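Local coordinates for succinoglycan biosynthesis protein (Bacillus cereus ATCC 14579, PDB 3B55), which binds a calcium ion and probably works as a hydrolase related to the erythromycin esterases, its substrate being unknown, at residues K105-L110 with K300-G305; L62-P67 with K94-K99. The protein carries 1 engineered substitution. One frame throughout, in Å; residues are numbered along the deposited sequence.

Contact 1 of 2, residues K105-L110 with K300-G305; sequences KGFTNL and KTIVWG
Thr108 N donates to the carbonyl oxygen of Lys300 at 3.1 Å, and Asn109 N adds a weak bond to that same oxygen. One step on, Ile302 N makes the shorter bond of the pairing, 2.8 Å to Asn109 O, with an N-H...O angle of 151° that leaves it about as straight as the Thr108 bond. Two bridges follow, Asn109 beside Thr301 and Leu110 beside Ile302, so polar residues share one face of the sheet and aliphatic ones the other.

Before the strands join, Phe107 does the packing. Its CG stands beside the backbone N, anti to the carbonyl carbon (chi1 -74°), which lays the ring across Lys300: Lys300 CB sits over one face, 4.1 Å from the centroid and toward the rim, a CH-pi contact, while Thr301 O lies at the ring edge. Ile302 CG1 approaches Phe107 CD2 obliquely at 3.7 Å. The long aliphatic stem of the partly exposed Lys300 suits it to lie against an aromatic ring. Gly106 takes a positive phi of 68°, which glycine accepts readily, in the turn between helix and strand.

Farther along, Leu110 CD1 reaches Trp304 CB at 3.7 Å and Ile302 CG2 at 3.9 Å, while Leu149 and Ile153 of helix 144-158 also pack on Leu110. Asn109 and Thr301 face Thr294 of helix 278-298. Helices on both faces of adjacent parallel strands, here 109-112 and 301-306, are the hallmark of a three-layer alpha/beta fold, with the larger sheet at its centre.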
loop_
_atom_site.group_PDB
_atom_site.type_symbol
_atom_site.label_atom_id
_atom_site.label_comp_id
_atom_site.label_asym_id
_atom_site.label_seq_id
_atom_site.Cartn_x
_atom_site.Cartn_y
_atom_site.Cartn_z
ATOM N N LYS A 105 11.976 -15.601 1.304
ATOM C CA LYS A 105 10.692 -16.147 1.720
ATOM C C LYS A 105 9.659 -16.401 0.633
ATOM O O LYS A 105 8.476 -16.526 0.931
ATOM C CB LYS A 105 10.087 -15.266 2.817
ATOM C CG LYS A 105 10.970 -15.149 4.065
ATOM C CD LYS A 105 10.286 -15.647 5.345
ATOM C CE LYS A 105 9.877 -17.105 5.247
ATOM N NZ LYS A 105 9.497 -17.681 6.570
ATOM N N GLY A 106 10.102 -16.464 -0.619
ATOM C CA GLY A 106 9.200 -16.746 -1.727
ATOM C C GLY A 106 8.126 -15.747 -2.142
ATOM O O GLY A 106 7.186 -16.120 -2.852
ATOM N N PHE A 107 8.238 -14.484 -1.741
ATOM C CA PHE A 107 7.220 -13.520 -2.147
ATOM C C PHE A 107 7.431 -13.118 -3.599
ATOM O O PHE A 107 8.539 -12.774 -4.013
ATOM C CB PHE A 107 7.217 -12.305 -1.213
ATOM C CG PHE A 107 6.606 -12.596 0.127
ATOM C CD1 PHE A 107 7.336 -13.249 1.110
ATOM C CD2 PHE A 107 5.276 -12.293 0.374
ATOM C CE1 PHE A 107 6.747 -13.605 2.324
ATOM C CE2 PHE A 107 4.675 -12.645 1.583
ATOM C CZ PHE A 107 5.416 -13.303 2.561
ATOM N N THR A 108 6.354 -13.174 -4.373
ATOM C CA THR A 108 6.430 -12.864 -5.798
ATOM C C THR A 108 5.557 -11.708 -6.293
ATOM O O THR A 108 5.484 -11.460 -7.502
ATOM C CB THR A 108 6.071 -14.110 -6.639
ATOM O OG1 THR A 108 4.810 -14.632 -6.199
ATOM C CG2 THR A 108 7.143 -15.195 -6.491
ATOM N N ASN A 109 4.883 -11.015 -5.383
ATOM C CA ASN A 109 4.045 -9.897 -5.791
ATOM C C ASN A 109 4.190 -8.724 -4.857
ATOM O O ASN A 109 4.236 -8.882 -3.643
ATOM C CB ASN A 109 2.576 -10.313 -5.847
ATOM C CG ASN A 109 2.371 -11.577 -6.630
ATOM O OD1 ASN A 109 2.307 -12.667 -6.062
ATOM N ND2 ASN A 109 2.290 -11.447 -7.950
ATOM N N LEU A 110 4.284 -7.544 -5.443
ATOM C CA LEU A 110 4.395 -6.327 -4.673
ATOM C C LEU A 110 3.180 -5.484 -5.023
ATOM O O LEU A 110 3.033 -5.030 -6.163
ATOM C CB LEU A 110 5.672 -5.563 -5.032
ATOM C CG LEU A 110 5.820 -4.183 -4.367
ATOM C CD1 LEU A 110 5.826 -4.330 -2.862
ATOM C CD2 LEU A 110 7.117 -3.527 -4.821
ATOM N N LYS A 300 2.090 -15.459 -2.822
ATOM C CA LYS A 300 2.619 -14.715 -1.689
ATOM C C LYS A 300 2.821 -13.262 -2.101
ATOM O O LYS A 300 3.567 -12.962 -3.036
ATOM C CB LYS A 300 3.920 -15.361 -1.212
ATOM C CG LYS A 300 3.739 -16.845 -0.895
ATOM C CD LYS A 300 4.233 -17.203 0.491
ATOM C CE LYS A 300 5.732 -17.051 0.605
ATOM N NZ LYS A 300 6.229 -17.547 1.922
ATOM N N THR A 301 2.150 -12.367 -1.386
ATOM C CA THR A 301 2.174 -10.947 -1.705
ATOM C C THR A 301 2.659 -10.013 -0.603
ATOM O O THR A 301 2.533 -10.311 0.593
ATOM C CB THR A 301 0.751 -10.508 -2.128
ATOM O OG1 THR A 301 0.352 -11.263 -3.278
ATOM C CG2 THR A 301 0.701 -9.018 -2.469
ATOM N N ILE A 302 3.210 -8.877 -1.031
ATOM C CA ILE A 302 3.710 -7.834 -0.136
ATOM C C ILE A 302 2.892 -6.564 -0.363
ATOM O O ILE A 302 2.932 -5.992 -1.445
ATOM C CB ILE A 302 5.184 -7.480 -0.424
ATOM C CG1 ILE A 302 6.068 -8.712 -0.242
ATOM C CG2 ILE A 302 5.640 -6.374 0.504
ATOM C CD1 ILE A 302 7.527 -8.453 -0.515
ATOM N N VAL A 303 2.161 -6.119 0.650
ATOM C CA VAL A 303 1.355 -4.912 0.508
ATOM C C VAL A 303 2.150 -3.720 1.031
ATOM O O VAL A 303 2.301 -3.531 2.232
ATOM C CB VAL A 303 0.030 -5.034 1.279
ATOM C CG1 VAL A 303 -0.806 -3.777 1.071
ATOM C CG2 VAL A 303 -0.722 -6.264 0.800
ATOM N N TRP A 304 2.655 -2.929 0.096
ATOM C CA TRP A 304 3.452 -1.754 0.382
ATOM C C TRP A 304 2.576 -0.505 0.351
ATOM O O TRP A 304 2.043 -0.130 -0.703
ATOM C CB TRP A 304 4.567 -1.677 -0.667
ATOM C CG TRP A 304 5.366 -0.419 -0.711
ATOM C CD1 TRP A 304 4.899 0.853 -0.901
ATOM C CD2 TRP A 304 6.794 -0.321 -0.678
ATOM N NE1 TRP A 304 5.949 1.731 -1.000
ATOM C CE2 TRP A 304 7.123 1.038 -0.867
ATOM C CE3 TRP A 304 7.827 -1.251 -0.513
ATOM C CZ2 TRP A 304 8.448 1.494 -0.894
ATOM C CZ3 TRP A 304 9.149 -0.796 -0.542
ATOM C CH2 TRP A 304 9.444 0.563 -0.733
ATOM N N GLY A 305 2.440 0.134 1.512
ATOM C CA GLY A 305 1.640 1.343 1.621
ATOM C C GLY A 305 1.873 2.083 2.933
ATOM O O GLY A 305 2.801 1.774 3.676
#

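Contact 2 of 2, residues L62-P67 with K94-K99; sequences LNDLKP and KHRIVK
Arg96 and Asp64 meet in an end-on, bidentate salt bridge that ties helix 88-104 to the loop between strand 51-53 and helix 68-72, at the place where this loop makes a short 3-10 turn. NH2 of Arg96 bonds Asp64 OD1 at 2.8 Å through the syn lone pair of that oxygen, and NH1 of Arg96 reaches Asp64 OD2 at 3.2 Å, also on the syn side. Both bonds are fairly straight and both oxygens lie near the guanidinium plane, although the carboxylate itself is twisted by 43° against it. Asp64 adopts chi1 52°, with CG between the backbone N and carbonyl carbon, and this swings its acid end back toward the helix. Arginine suits the other side because its chain bends at chi3 to send a flat two-nitrogen end out from a buried stem. The pairing of opposite charges probably lowers the cost of placing that guanidinium in the interior, and Lys54 N also bonds Asp64 OD2.

Two leucines pack on the same side of the guanidinium. The Leu65 side chain sets out toward the helix, and its CD1 lies over the face of the Arg96 guanidinium while touching Arg96 O at 3.5 Å. Leu62, nearer the plane, runs antiparallel alongside Arg96, bringing Leu62 CD1 to 3.9 Å from Arg96 NH2. Branched, uncharged chains can pack beside the arginine without competing for the carboxylate. Leu53 of strand 51-53 packs on both Asp64 and Leu65, while Lys99 sends its amine to Pro58 O. At right angles to the Lys99 chain, Leu62 places CD2 4.1 Å from Lys99 CB.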
loop_
_atom_site.group_PDB
_atom_site.type_symbol
_atom_site.label_atom_id
_atom_site.label_comp_id
_atom_site.label_asym_id
_atom_site.label_seq_id
_atom_site.Cartn_x
_atom_site.Cartn_y
_atom_site.Cartn_z
ATOM N N LEU A 62 21.970 -8.471 3.315
ATOM C CA LEU A 62 20.647 -8.676 3.900
ATOM C C LEU A 62 20.711 -9.494 5.192
ATOM O O LEU A 62 19.679 -9.821 5.786
ATOM C CB LEU A 62 19.738 -9.391 2.888
ATOM C CG LEU A 62 18.773 -8.624 1.970
ATOM C CD1 LEU A 62 19.022 -7.128 2.013
ATOM C CD2 LEU A 62 18.916 -9.166 0.555
ATOM N N ASN A 63 21.924 -9.811 5.629
ATOM C CA ASN A 63 22.119 -10.614 6.832
ATOM C C ASN A 63 21.445 -10.147 8.111
ATOM O O ASN A 63 21.020 -10.977 8.911
ATOM C CB ASN A 63 23.612 -10.806 7.095
ATOM C CG ASN A 63 24.201 -11.929 6.268
ATOM O OD1 ASN A 63 25.423 -12.078 6.175
ATOM N ND2 ASN A 63 23.332 -12.740 5.675
ATOM N N ASP A 64 21.337 -8.838 8.320
ATOM C CA ASP A 64 20.704 -8.352 9.538
ATOM C C ASP A 64 19.196 -8.590 9.544
ATOM O O ASP A 64 18.550 -8.448 10.579
ATOM C CB ASP A 64 21.006 -6.861 9.753
ATOM C CG ASP A 64 20.683 -6.010 8.533
ATOM O OD1 ASP A 64 20.234 -6.568 7.508
ATOM O OD2 ASP A 64 20.873 -4.778 8.600
ATOM N N LEU A 65 18.644 -8.969 8.394
ATOM C CA LEU A 65 17.206 -9.225 8.278
ATOM C C LEU A 65 16.816 -10.690 8.511
ATOM O O LEU A 65 15.634 -11.036 8.498
ATOM C CB LEU A 65 16.699 -8.758 6.903
ATOM C CG LEU A 65 16.543 -7.232 6.769
ATOM C CD1 LEU A 65 16.173 -6.852 5.352
ATOM C CD2 LEU A 65 15.476 -6.746 7.734
ATOM N N LYS A 66 17.812 -11.540 8.737
ATOM C CA LYS A 66 17.578 -12.962 8.966
ATOM C C LYS A 66 16.550 -13.269 10.056
ATOM O O LYS A 66 15.792 -14.230 9.938
ATOM C CB LYS A 66 18.899 -13.658 9.295
ATOM C CG LYS A 66 19.879 -13.661 8.135
ATOM C CD LYS A 66 19.924 -15.011 7.449
ATOM C CE LYS A 66 21.011 -15.879 8.046
ATOM N NZ LYS A 66 22.343 -15.278 7.769
ATOM N N PRO A 67 16.520 -12.477 11.145
ATOM C CA PRO A 67 15.547 -12.731 12.220
ATOM C C PRO A 67 14.100 -12.623 11.737
ATOM O O PRO A 67 13.167 -13.059 12.410
ATOM C CB PRO A 67 15.890 -11.662 13.255
ATOM C CG PRO A 67 17.384 -11.510 13.080
ATOM C CD PRO A 67 17.518 -11.478 11.572
ATOM N N LYS A 94 12.418 -0.168 3.477
ATOM C CA LYS A 94 11.327 -1.010 3.006
ATOM C C LYS A 94 11.786 -1.763 1.760
ATOM O O LYS A 94 11.344 -2.879 1.488
ATOM C CB LYS A 94 10.096 -0.160 2.694
ATOM C CG LYS A 94 9.274 0.186 3.927
ATOM C CD LYS A 94 8.004 0.932 3.548
ATOM C CE LYS A 94 7.140 0.112 2.595
ATOM N NZ LYS A 94 5.917 0.873 2.216
ATOM N N HIS A 95 12.685 -1.132 1.013
ATOM C CA HIS A 95 13.244 -1.720 -0.191
ATOM C C HIS A 95 14.052 -2.954 0.231
ATOM O O HIS A 95 13.928 -4.029 -0.358
ATOM C CB HIS A 95 14.130 -0.674 -0.886
ATOM C CG HIS A 95 14.797 -1.154 -2.141
ATOM N ND1 HIS A 95 15.463 -0.297 -2.992
ATOM C CD2 HIS A 95 14.950 -2.394 -2.660
ATOM C CE1 HIS A 95 16.003 -0.990 -3.980
ATOM N NE2 HIS A 95 15.707 -2.264 -3.802
ATOM N N ARG A 96 14.865 -2.795 1.269
ATOM C CA ARG A 96 15.683 -3.892 1.767
ATOM C C ARG A 96 14.841 -5.089 2.210
ATOM O O ARG A 96 15.218 -6.241 1.988
ATOM C CB ARG A 96 16.530 -3.426 2.946
ATOM C CG ARG A 96 17.479 -2.270 2.652
ATOM C CD ARG A 96 18.475 -2.152 3.789
ATOM N NE ARG A 96 19.233 -3.397 3.913
ATOM C CZ ARG A 96 19.559 -3.968 5.066
ATOM N NH1 ARG A 96 19.197 -3.406 6.215
ATOM N NH2 ARG A 96 20.235 -5.109 5.070
ATOM N N ILE A 97 13.712 -4.810 2.854
ATOM C CA ILE A 97 12.823 -5.860 3.333
ATOM C C ILE A 97 12.189 -6.620 2.174
ATOM O O ILE A 97 12.126 -7.852 2.191
ATOM C CB ILE A 97 11.716 -5.268 4.238
ATOM C CG1 ILE A 97 12.369 -4.574 5.441
ATOM C CG2 ILE A 97 10.767 -6.363 4.691
ATOM C CD1 ILE A 97 11.410 -3.829 6.323
ATOM N N VAL A 98 11.710 -5.887 1.175
ATOM C CA VAL A 98 11.124 -6.528 0.007
ATOM C C VAL A 98 12.168 -7.489 -0.546
ATOM O O VAL A 98 11.870 -8.649 -0.824
ATOM C CB VAL A 98 10.761 -5.494 -1.079
ATOM C CG1 VAL A 98 10.259 -6.200 -2.328
ATOM C CG2 VAL A 98 9.697 -4.546 -0.547
ATOM N N LYS A 99 13.392 -6.986 -0.694
ATOM C CA LYS A 99 14.517 -7.770 -1.195
ATOM C C LYS A 99 14.656 -9.071 -0.418
ATOM O O LYS A 99 14.813 -10.140 -1.000
ATOM C CB LYS A 99 15.818 -6.992 -1.037
ATOM C CG LYS A 99 16.278 -6.219 -2.252
ATOM C CD LYS A 99 17.711 -5.774 -2.027
ATOM C CE LYS A 99 18.365 -5.298 -3.302
ATOM N NZ LYS A 99 19.800 -4.993 -3.073
#

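Overall arrangement
Helix 88-104 connects the two contacts: contact 2 fastens its outer side to the loop at 62-67, and the chain then leaves the helix to enter contact 1 at 105-110. Their centres lie 13 Å apart, and they touch where Lys94 forms a cation-pi interaction with Trp304, its NZ 3.2 Å from Trp304 CG; Trp304 CE3 also packs 3.8 Å from Val98 CG2. Lys94 is further held by a salt bridge to Glu82. Contact 1 is the one nearer the metal: the Trp304 side chain is about 9 Å from the bound calcium ion and about 5 Å from that of its ligand Glu113, whereas contact 2 lies away from this site.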